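Local coordinates for periplasmic binding protein (Thermotoga lettingae TMO, PDB 4RY8) that binds 5-methylthioribose as the solute-binding protein of a bacterial sugar transporter, probably capturing it for uptake, at residues A74-H79 / R98-D103; G80-L85 / F102-D107; P112-D117 / K277-E282. All coordinates share one frame; numbering follows the deposited sequence.

Interactions 1 and 3 each pair two parallel strands in the same sheet. Interaction 1 joins 74-78 to 98-102 in the interior of that sheet, and interaction 3 adds 278-280 as its outermost strand within the chain. Both are mostly buried, but the first is mainly aliphatic along its middle and has its polar side-chain contacts chiefly at the sugar end, whereas the third carries charged side chains and faces the second subunit. Interaction 2 is smaller and only partly buried: it continues from the ends of the strands of interaction 1 and packs the start of helix 82-94 on a loop through aliphatic contacts and one water. Lys277 and Glu113 of interaction 3 hold the same loop at Val106.

Interaction 1. Residues A74-H79 / R98-D103. With SR1 (5-S-methyl-5-thio-alpha-D-ribofuranose), chain G.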
loop_
_atom_site.group_PDB
_atom_site.type_symbol
_atom_site.label_atom_id
_atom_site.label_comp_id
_atom_site.label_asym_id
_atom_site.label_seq_id
_atom_site.Cartn_x
_atom_site.Cartn_y
_atom_site.Cartn_z
ATOM N N ALA C 74 29.090 15.588 -5.608
ATOM C CA ALA C 74 27.658 15.445 -5.389
ATOM C C ALA C 74 27.261 15.715 -3.956
ATOM O O ALA C 74 28.067 15.548 -3.040
ATOM C CB ALA C 74 27.222 14.026 -5.777
ATOM N N ILE C 75 26.006 16.145 -3.783
ATOM C CA ILE C 75 25.388 16.284 -2.483
ATOM C C ILE C 75 24.183 15.331 -2.283
ATOM O O ILE C 75 23.253 15.285 -3.110
ATOM C CB ILE C 75 24.958 17.755 -2.276
ATOM C CG1 ILE C 75 26.142 18.672 -2.534
ATOM C CG2 ILE C 75 24.460 17.971 -0.861
ATOM C CD1 ILE C 75 25.799 20.145 -2.539
ATOM N N ILE C 76 24.185 14.597 -1.172
ATOM C CA ILE C 76 22.992 13.945 -0.697
ATOM C C ILE C 76 22.289 14.874 0.308
ATOM O O ILE C 76 22.857 15.271 1.335
ATOM C CB ILE C 76 23.307 12.603 -0.025
ATOM C CG1 ILE C 76 24.153 11.759 -0.981
ATOM C CG2 ILE C 76 22.034 11.865 0.348
ATOM C CD1 ILE C 76 24.995 10.727 -0.278
ATOM N N ILE C 77 21.064 15.237 -0.006
ATOM C CA ILE C 77 20.215 15.936 0.921
ATOM C C ILE C 77 19.248 14.988 1.646
ATOM O O ILE C 77 18.333 14.382 1.063
ATOM C CB ILE C 77 19.505 17.086 0.255
ATOM C CG1 ILE C 77 20.561 17.982 -0.397
ATOM C CG2 ILE C 77 18.719 17.856 1.303
ATOM C CD1 ILE C 77 19.994 19.181 -1.078
ATOM N N ASP C 78 19.459 14.905 2.956
ATOM C CA ASP C 78 18.751 14.021 3.829
ATOM C C ASP C 78 17.764 14.783 4.715
ATOM O O ASP C 78 18.188 15.500 5.604
ATOM C CB ASP C 78 19.801 13.359 4.683
ATOM C CG ASP C 78 19.318 12.134 5.319
ATOM O OD1 ASP C 78 18.297 12.267 6.008
ATOM O OD2 ASP C 78 19.945 11.062 5.105
ATOM N N HIS C 79 16.475 14.545 4.501
ATOM C CA HIS C 79 15.393 15.279 5.123
ATOM C C HIS C 79 15.468 16.759 4.707
ATOM O O HIS C 79 15.955 17.079 3.614
ATOM C CB HIS C 79 15.348 15.063 6.627
ATOM C CG HIS C 79 15.023 13.665 7.014
ATOM N ND1 HIS C 79 15.772 12.600 6.584
ATOM C CD2 HIS C 79 14.031 13.147 7.772
ATOM C CE1 HIS C 79 15.263 11.485 7.059
ATOM N NE2 HIS C 79 14.209 11.780 7.785
ATOM N N ARG C 98 25.992 16.993 -8.663
ATOM C CA ARG C 98 24.896 16.048 -8.747
ATOM C C ARG C 98 24.223 16.002 -7.367
ATOM O O ARG C 98 24.889 16.153 -6.326
ATOM C CB ARG C 98 25.386 14.666 -9.250
ATOM C CG ARG C 98 26.134 14.721 -10.611
ATOM C CD ARG C 98 25.542 15.672 -11.683
ATOM N NE ARG C 98 26.312 15.636 -12.940
ATOM C CZ ARG C 98 26.341 16.580 -13.893
ATOM N NH1 ARG C 98 25.639 17.706 -13.799
ATOM N NH2 ARG C 98 27.090 16.401 -14.975
ATOM N N VAL C 99 22.906 15.858 -7.371
ATOM C CA VAL C 99 22.115 15.839 -6.132
ATOM C C VAL C 99 21.181 14.667 -6.097
ATOM O O VAL C 99 20.517 14.376 -7.079
ATOM C CB VAL C 99 21.280 17.125 -6.010
ATOM C CG1 VAL C 99 20.489 17.108 -4.715
ATOM C CG2 VAL C 99 22.191 18.336 -6.087
ATOM N N VAL C 100 21.068 14.028 -4.953
ATOM C CA VAL C 100 20.074 13.004 -4.753
ATOM C C VAL C 100 19.523 13.271 -3.399
ATOM O O VAL C 100 20.247 13.792 -2.561
ATOM C CB VAL C 100 20.707 11.574 -4.803
ATOM C CG1 VAL C 100 21.953 11.488 -3.946
ATOM C CG2 VAL C 100 19.706 10.494 -4.365
ATOM N N THR C 101 18.264 12.940 -3.147
ATOM C CA THR C 101 17.717 13.117 -1.831
ATOM C C THR C 101 17.225 11.844 -1.206
ATOM O O THR C 101 16.923 10.837 -1.891
ATOM C CB THR C 101 16.568 14.141 -1.784
ATOM O OG1 THR C 101 15.419 13.570 -2.389
ATOM C CG2 THR C 101 16.937 15.394 -2.520
ATOM N N PHE C 102 17.201 11.881 0.116
ATOM C CA PHE C 102 16.557 10.884 0.935
ATOM C C PHE C 102 15.545 11.666 1.701
ATOM O O PHE C 102 15.913 12.600 2.411
ATOM C CB PHE C 102 17.522 10.188 1.896
ATOM C CG PHE C 102 16.828 9.240 2.851
ATOM C CD1 PHE C 102 15.954 8.268 2.372
ATOM C CD2 PHE C 102 17.020 9.331 4.209
ATOM C CE1 PHE C 102 15.288 7.431 3.236
ATOM C CE2 PHE C 102 16.354 8.481 5.095
ATOM C CZ PHE C 102 15.481 7.541 4.597
ATOM N N ASP C 103 14.281 11.312 1.562
ATOM C CA ASP C 103 13.238 11.923 2.377
ATOM C C ASP C 103 13.072 13.402 2.131
ATOM O O ASP C 103 12.778 14.168 3.059
ATOM C CB ASP C 103 13.442 11.661 3.875
ATOM C CG ASP C 103 12.942 10.279 4.322
ATOM O OD1 ASP C 103 12.280 9.580 3.545
ATOM O OD2 ASP C 103 13.169 9.930 5.500
HETATM C CS SR1 G . 12.049 12.877 11.939
HETATM S S SR1 G . 11.690 12.010 10.428
HETATM C C5 SR1 G . 11.962 10.366 11.133
HETATM C C4 SR1 G . 11.745 9.273 10.089
HETATM O O4 SR1 G . 12.626 9.546 9.049
HETATM C C1 SR1 G . 13.252 8.345 8.556
HETATM O O1 SR1 G . 12.844 8.176 7.241
HETATM C C2 SR1 G . 12.813 7.161 9.404
HETATM O O2 SR1 G . 11.992 6.147 8.763
HETATM C C3 SR1 G . 12.072 7.851 10.532
HETATM O O3 SR1 G . 10.886 7.141 10.862
#
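Five backbone hydrogen bonds, from Ile75 N to Arg98 O at one end to His79 N to Phe102 O at the other, zip 74-79 to 98-102 as the parallel pair of a beta-alpha-beta unit in a periplasmic binding protein, with helix 82-94 as the crossover. Along it Ile76 and Val100 lie side by side, CG1 to CG1 at 3.7 Å. The pair ends at the sugar through His79. With CG anti to its own carbonyl carbon (chi1 -66°), CB sends the His79 ring alongside Asp103, whose CB lies over one face, 3.8 Å from the ring centroid as a CH-pi contact. Beyond CG, His79 ND1 donates to Asp78 OD1 at 2.6 Å, a bond that limits rotation of the ring. His79 CD2 comes within 3.7 Å of SR1 S, while His79 CE1 approaches Asp103 OD2 to 3.0 Å. At the tip His79 NE2 donates to SR1 O4 at 3.0 Å, nearly straight at 170° and in the ring plane, so the sugar's ring oxygen meets the imidazole edge. The planes of the imidazole and the Asp103 carboxylate are 78° apart. The latter takes the anomeric hydroxyl: SR1 O1 donates to Asp103 OD2 over a very short 2.5 Å.

Interaction 2. Residues G80-L85 / F102-D107; sequences GRPDPL and FDLVVD. With SR1 (5-S-methyl-5-thio-alpha-D-ribofuranose), chain G.
The flat peptide group joining Arg81 to Pro82 turns one face to Leu104, whose CD1 sits over it, 3.8 Å from Pro82 N and as far from Arg81 C. The pyrrolidine ring of Pro82 continues this surface, with Pro82 CD 4.0 Å from Leu104 CD1 and Pro82 CB beside the carbonyl oxygen of Val105. At the sugar end of the loop the Phe102 ring carries Asp103 CG over the centre of one face. SR1 O1 approaches that ring obliquely near CZ.

Leu104 is the side chain at the centre of the contact. With CG anti to the backbone N (chi1 176°) the branch reaches the start of helix 82-94; a chi2 of 68° then sends CD1 to the turn and CD2 to Leu85. Leu104 CD1 touches Gly80 O at 3.5 Å, while Leu104 CD2 meets Leu85 CD1 at 4.1 Å and also packs on Ile77 of the sheet.

Gly80 turns here with a positive phi of 94°. A CB would be jammed against the preceding carbonyl oxygen and would run into Leu85 CD1, so these backbone angles call for glycine. No direct hydrogen bond crosses between 80-85 and 102-107. Instead one water donates both to Gly80 O at 3.2 Å and to Asp103 O at 2.8 Å, tying the two loops together behind the sugar-binding carboxylate. Around this, Gly80 N is held by Glu23 OE1, Leu104 O accepts from Thr101 OG1, and Val105 packs on Arg163 of the second subunit.

Arg81 occupies the N-cap position of helix 82-94. The strand-to-helix turn and the loop after the neighbouring strand meet at the C-terminal ends of a parallel sheet, where the alternating beta-alpha domains of periplasmic sugar-binding proteins characteristically place their ligand.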
loop_
_atom_site.group_PDB
_atom_site.type_symbol
_atom_site.label_atom_id
_atom_site.label_comp_id
_atom_site.label_asym_id
_atom_site.label_seq_id
_atom_site.Cartn_x
_atom_site.Cartn_y
_atom_site.Cartn_z
ATOM N N GLY C 80 14.992 17.647 5.572
ATOM C CA GLY C 80 14.951 19.067 5.285
ATOM C C GLY C 80 13.584 19.378 4.732
ATOM O O GLY C 80 12.777 18.508 4.595
ATOM N N ARG C 81 13.321 20.635 4.373
ATOM C CA ARG C 81 12.045 20.982 3.742
ATOM C C ARG C 81 12.291 21.706 2.442
ATOM O O ARG C 81 13.329 22.324 2.276
ATOM C CB ARG C 81 11.214 21.809 4.694
ATOM C CG ARG C 81 10.760 20.929 5.836
ATOM C CD ARG C 81 9.943 21.711 6.825
ATOM N NE ARG C 81 10.778 22.338 7.823
ATOM C CZ ARG C 81 11.203 23.594 7.809
ATOM N NH1 ARG C 81 11.936 24.025 8.824
ATOM N NH2 ARG C 81 10.903 24.425 6.817
ATOM N N PRO C 82 11.366 21.586 1.489
ATOM C CA PRO C 82 11.742 22.039 0.174
ATOM C C PRO C 82 11.809 23.539 0.099
ATOM O O PRO C 82 12.615 24.055 -0.649
ATOM C CB PRO C 82 10.637 21.510 -0.758
ATOM C CG PRO C 82 9.627 20.841 0.096
ATOM C CD PRO C 82 10.065 20.904 1.531
ATOM N N ASP C 83 10.955 24.249 0.822
ATOM C CA ASP C 83 10.958 25.679 0.568
ATOM C C ASP C 83 12.313 26.274 0.921
ATOM O O ASP C 83 12.939 26.937 0.092
ATOM C CB ASP C 83 9.844 26.430 1.251
ATOM C CG ASP C 83 10.150 27.904 1.333
ATOM O OD1 ASP C 83 9.896 28.642 0.357
ATOM O OD2 ASP C 83 10.700 28.323 2.368
ATOM N N PRO C 84 12.807 26.020 2.148
ATOM C CA PRO C 84 14.121 26.646 2.457
ATOM C C PRO C 84 15.262 26.166 1.517
ATOM O O PRO C 84 16.111 26.929 1.122
ATOM C CB PRO C 84 14.381 26.206 3.899
ATOM C CG PRO C 84 13.026 25.900 4.448
ATOM C CD PRO C 84 12.183 25.384 3.315
ATOM N N LEU C 85 15.238 24.907 1.139
ATOM C CA LEU C 85 16.371 24.289 0.434
ATOM C C LEU C 85 16.393 24.385 -1.112
ATOM O O LEU C 85 17.460 24.226 -1.727
ATOM C CB LEU C 85 16.450 22.824 0.843
ATOM C CG LEU C 85 16.610 22.508 2.335
ATOM C CD1 LEU C 85 16.857 21.022 2.554
ATOM C CD2 LEU C 85 17.731 23.312 2.959
ATOM N N PHE C 102 17.201 11.881 0.116
ATOM C CA PHE C 102 16.557 10.884 0.935
ATOM C C PHE C 102 15.545 11.666 1.701
ATOM O O PHE C 102 15.913 12.600 2.411
ATOM C CB PHE C 102 17.522 10.188 1.896
ATOM C CG PHE C 102 16.828 9.240 2.851
ATOM C CD1 PHE C 102 15.954 8.268 2.372
ATOM C CD2 PHE C 102 17.020 9.331 4.209
ATOM C CE1 PHE C 102 15.288 7.431 3.236
ATOM C CE2 PHE C 102 16.354 8.481 5.095
ATOM C CZ PHE C 102 15.481 7.541 4.597
ATOM N N ASP C 103 14.281 11.312 1.562
ATOM C CA ASP C 103 13.238 11.923 2.377
ATOM C C ASP C 103 13.072 13.402 2.131
ATOM O O ASP C 103 12.778 14.168 3.059
ATOM C CB ASP C 103 13.442 11.661 3.875
ATOM C CG ASP C 103 12.942 10.279 4.322
ATOM O OD1 ASP C 103 12.280 9.580 3.545
ATOM O OD2 ASP C 103 13.169 9.930 5.500
ATOM N N LEU C 104 13.219 13.814 0.867
ATOM C CA LEU C 104 12.839 15.220 0.486
ATOM C C LEU C 104 12.333 15.201 -0.927
ATOM O O LEU C 104 13.051 14.753 -1.848
ATOM C CB LEU C 104 14.076 16.115 0.539
ATOM C CG LEU C 104 13.868 17.584 0.089
ATOM C CD1 LEU C 104 12.997 18.183 1.145
ATOM C CD2 LEU C 104 15.180 18.312 -0.021
ATOM N N VAL C 105 11.147 15.769 -1.128
ATOM C CA VAL C 105 10.480 15.763 -2.410
ATOM C C VAL C 105 10.981 16.946 -3.229
ATOM O O VAL C 105 10.880 18.073 -2.791
ATOM C CB VAL C 105 8.954 15.877 -2.205
ATOM C CG1 VAL C 105 8.232 16.120 -3.531
ATOM C CG2 VAL C 105 8.437 14.646 -1.485
ATOM N N VAL C 106 11.554 16.715 -4.405
ATOM C CA VAL C 106 11.997 17.871 -5.238
ATOM C C VAL C 106 11.469 17.829 -6.670
ATOM O O VAL C 106 11.605 16.824 -7.385
ATOM C CB VAL C 106 13.543 18.069 -5.172
ATOM C CG1 VAL C 106 14.241 16.743 -5.079
ATOM C CG2 VAL C 106 14.089 18.864 -6.352
ATOM N N ASP C 107 10.888 18.961 -7.081
ATOM C CA ASP C 107 10.316 19.155 -8.412
ATOM C C ASP C 107 11.403 19.419 -9.448
ATOM O O ASP C 107 11.456 20.484 -10.029
ATOM C CB ASP C 107 9.329 20.355 -8.388
ATOM C CG ASP C 107 8.633 20.608 -9.740
ATOM O OD1 ASP C 107 8.591 19.715 -10.603
ATOM O OD2 ASP C 107 8.102 21.718 -9.930
HETATM C CS SR1 G . 12.049 12.877 11.939
HETATM S S SR1 G . 11.690 12.010 10.428
HETATM C C5 SR1 G . 11.962 10.366 11.133
HETATM C C4 SR1 G . 11.745 9.273 10.089
HETATM O O4 SR1 G . 12.626 9.546 9.049
HETATM C C1 SR1 G . 13.252 8.345 8.556
HETATM O O1 SR1 G . 12.844 8.176 7.241
HETATM C C2 SR1 G . 12.813 7.161 9.404
HETATM O O2 SR1 G . 11.992 6.147 8.763
HETATM C C3 SR1 G . 12.072 7.851 10.532
HETATM O O3 SR1 G . 10.886 7.141 10.862
HETATM O O HOH W 1 12.019 15.500 5.401
#

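Interaction 3. Residues P112-D117 / K277-E282. With SR1 (5-S-methyl-5-thio-alpha-D-ribofuranose), chain G.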
loop_
_atom_site.group_PDB
_atom_site.type_symbol
_atom_site.label_atom_id
_atom_site.label_comp_id
_atom_site.label_asym_id
_atom_site.label_seq_id
_atom_site.Cartn_x
_atom_site.Cartn_y
_atom_site.Cartn_z
ATOM N N PRO C 112 17.131 12.278 -8.322
ATOM C CA PRO C 112 16.451 11.141 -7.804
ATOM C C PRO C 112 16.086 11.323 -6.359
ATOM O O PRO C 112 16.840 11.955 -5.585
ATOM C CB PRO C 112 17.460 9.987 -7.967
ATOM C CG PRO C 112 18.562 10.522 -8.784
ATOM C CD PRO C 112 18.520 11.996 -8.703
ATOM N N GLU C 113 14.925 10.777 -6.012
ATOM C CA GLU C 113 14.421 10.762 -4.680
ATOM C C GLU C 113 14.371 9.321 -4.127
ATOM O O GLU C 113 13.629 8.466 -4.621
ATOM C CB GLU C 113 13.035 11.374 -4.639
ATOM C CG GLU C 113 12.959 12.818 -5.054
ATOM C CD GLU C 113 11.519 13.303 -5.105
ATOM O OE1 GLU C 113 10.657 12.747 -4.366
ATOM O OE2 GLU C 113 11.222 14.254 -5.873
ATOM N N ILE C 114 15.172 9.084 -3.091
ATOM C CA ILE C 114 15.145 7.837 -2.301
ATOM C C ILE C 114 14.122 7.960 -1.172
ATOM O O ILE C 114 14.097 8.952 -0.440
ATOM C CB ILE C 114 16.547 7.497 -1.728
ATOM C CG1 ILE C 114 17.568 7.397 -2.871
ATOM C CG2 ILE C 114 16.494 6.188 -0.964
ATOM C CD1 ILE C 114 19.028 7.295 -2.456
ATOM N N GLU C 115 13.239 6.983 -1.045
ATOM C CA GLU C 115 12.461 6.861 0.169
ATOM C C GLU C 115 12.109 5.439 0.447
ATOM O O GLU C 115 12.375 4.555 -0.384
ATOM C CB GLU C 115 11.164 7.664 0.057
ATOM C CG GLU C 115 10.348 7.323 -1.173
ATOM C CD GLU C 115 8.902 7.720 -0.990
ATOM O OE1 GLU C 115 8.504 8.805 -1.491
ATOM O OE2 GLU C 115 8.188 6.955 -0.321
ATOM N N GLN C 116 11.494 5.223 1.608
ATOM C CA GLN C 116 11.135 3.873 2.022
ATOM C C GLN C 116 9.717 3.472 1.669
ATOM O O GLN C 116 9.129 2.592 2.336
ATOM C CB GLN C 116 11.319 3.759 3.499
ATOM C CG GLN C 116 12.724 4.062 3.923
ATOM C CD GLN C 116 12.850 4.200 5.402
ATOM O OE1 GLN C 116 13.268 3.281 6.088
ATOM N NE2 GLN C 116 12.492 5.345 5.910
ATOM N N ASP C 117 9.202 4.075 0.592
ATOM C CA ASP C 117 7.821 3.899 0.147
ATOM C C ASP C 117 6.977 4.270 1.337
ATOM O O ASP C 117 6.282 3.447 1.913
ATOM C CB ASP C 117 7.502 2.494 -0.397
ATOM C CG ASP C 117 6.233 2.463 -1.202
ATOM O OD1 ASP C 117 5.397 3.401 -1.092
ATOM O OD2 ASP C 117 6.053 1.537 -1.997
ATOM N N LYS C 277 13.890 8.324 -11.292
ATOM C CA LYS C 277 13.486 9.464 -10.495
ATOM C C LYS C 277 13.119 9.039 -9.077
ATOM O O LYS C 277 13.371 9.779 -8.124
ATOM C CB LYS C 277 12.330 10.171 -11.185
ATOM C CG LYS C 277 11.687 11.341 -10.430
ATOM C CD LYS C 277 12.616 12.432 -9.967
ATOM C CE LYS C 277 11.929 13.190 -8.823
ATOM N NZ LYS C 277 12.629 14.427 -8.410
ATOM N N TYR C 278 12.503 7.857 -8.922
ATOM C CA TYR C 278 12.081 7.368 -7.608
ATOM C C TYR C 278 12.784 6.051 -7.287
ATOM O O TYR C 278 12.733 5.143 -8.076
ATOM C CB TYR C 278 10.570 7.235 -7.527
ATOM C CG TYR C 278 9.892 8.602 -7.751
ATOM C CD1 TYR C 278 9.932 9.591 -6.787
ATOM C CD2 TYR C 278 9.252 8.878 -8.920
ATOM C CE1 TYR C 278 9.352 10.858 -7.018
ATOM C CE2 TYR C 278 8.657 10.106 -9.154
ATOM C CZ TYR C 278 8.729 11.094 -8.203
ATOM O OH TYR C 278 8.129 12.320 -8.464
ATOM N N LEU C 279 13.489 6.009 -6.160
ATOM C CA LEU C 279 14.173 4.818 -5.675
ATOM C C LEU C 279 13.479 4.473 -4.371
ATOM O O LEU C 279 13.732 5.074 -3.323
ATOM C CB LEU C 279 15.679 5.082 -5.514
ATOM C CG LEU C 279 16.512 5.300 -6.800
ATOM C CD1 LEU C 279 17.931 5.727 -6.519
ATOM C CD2 LEU C 279 16.546 4.084 -7.714
ATOM N N LEU C 280 12.504 3.577 -4.473
ATOM C CA LEU C 280 11.722 3.167 -3.320
ATOM C C LEU C 280 12.334 1.885 -2.714
ATOM O O LEU C 280 12.467 0.863 -3.394
ATOM C CB LEU C 280 10.275 2.884 -3.723
ATOM C CG LEU C 280 9.463 3.963 -4.426
ATOM C CD1 LEU C 280 8.021 3.512 -4.508
ATOM C CD2 LEU C 280 9.548 5.282 -3.722
ATOM N N VAL C 281 12.744 1.974 -1.456
ATOM C CA VAL C 281 13.158 0.820 -0.683
ATOM C C VAL C 281 11.930 0.137 -0.063
ATOM O O VAL C 281 11.199 0.760 0.691
ATOM C CB VAL C 281 14.193 1.183 0.415
ATOM C CG1 VAL C 281 14.711 -0.096 1.097
ATOM C CG2 VAL C 281 15.382 1.926 -0.207
ATOM N N GLU C 282 11.772 -1.164 -0.319
ATOM C CA GLU C 282 10.546 -1.900 -0.006
ATOM C C GLU C 282 10.439 -2.185 1.513
ATOM O O GLU C 282 11.239 -2.893 2.100
ATOM C CB GLU C 282 10.495 -3.203 -0.832
ATOM C CG GLU C 282 9.140 -3.881 -0.961
ATOM C CD GLU C 282 9.265 -5.322 -1.477
ATOM O OE1 GLU C 282 9.984 -5.565 -2.477
ATOM O OE2 GLU C 282 8.656 -6.221 -0.862
HETATM C CS SR1 G . 12.049 12.877 11.939
HETATM S S SR1 G . 11.690 12.010 10.428
HETATM C C5 SR1 G . 11.962 10.366 11.133
HETATM C C4 SR1 G . 11.745 9.273 10.089
HETATM O O4 SR1 G . 12.626 9.546 9.049
HETATM C C1 SR1 G . 13.252 8.345 8.556
HETATM O O1 SR1 G . 12.844 8.176 7.241
HETATM C C2 SR1 G . 12.813 7.161 9.404
HETATM O O2 SR1 G . 11.992 6.147 8.763
HETATM C C3 SR1 G . 12.072 7.851 10.532
HETATM O O3 SR1 G . 10.886 7.141 10.862
HETATM O O HOH W 2 8.570 13.941 -6.383
#
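Glu113 and Lys277 form a salt bridge: NZ reaches OE2 at 2.9 Å, on its anti side and 30° out of the carboxylate plane. Glu113 OE1 lies at the edge of the Tyr278 ring, 3.5 Å from CE1, with carboxylate and ring nearly perpendicular (84°). A water donating to Glu113 OE2 also bonds Tyr278 OH. Leu280 CD2 presses on Glu115 CG at 3.4 Å, and on the other face Ile114 CG1 packs against Leu279 CB. Four backbone hydrogen bonds set the parallel register of 113-115 and 278-280. Past the strand, the extended Gln116 chain carries NE2 to SR1 O2 at 3.0 Å, its OE1 fixed by Thr253 OG1.

In the next shell, Val106 N donates to Glu113 OE2, Arg163 of the second subunit bridges to Glu113 OE1, and Lys277 NZ shares its hydrogens among Glu113 OE2 and the carbonyls of Val106, Asp108 and Val111. With an alanine at Glu113, the ammonium of Lys277 would probably be left without its counter-charge and Val106 N without its acceptor. Two cations and a backbone N-H would probably favour the ionised carboxylate, which joins outermost strand, loop and second subunit by two salt bridges and a backbone hydrogen bond.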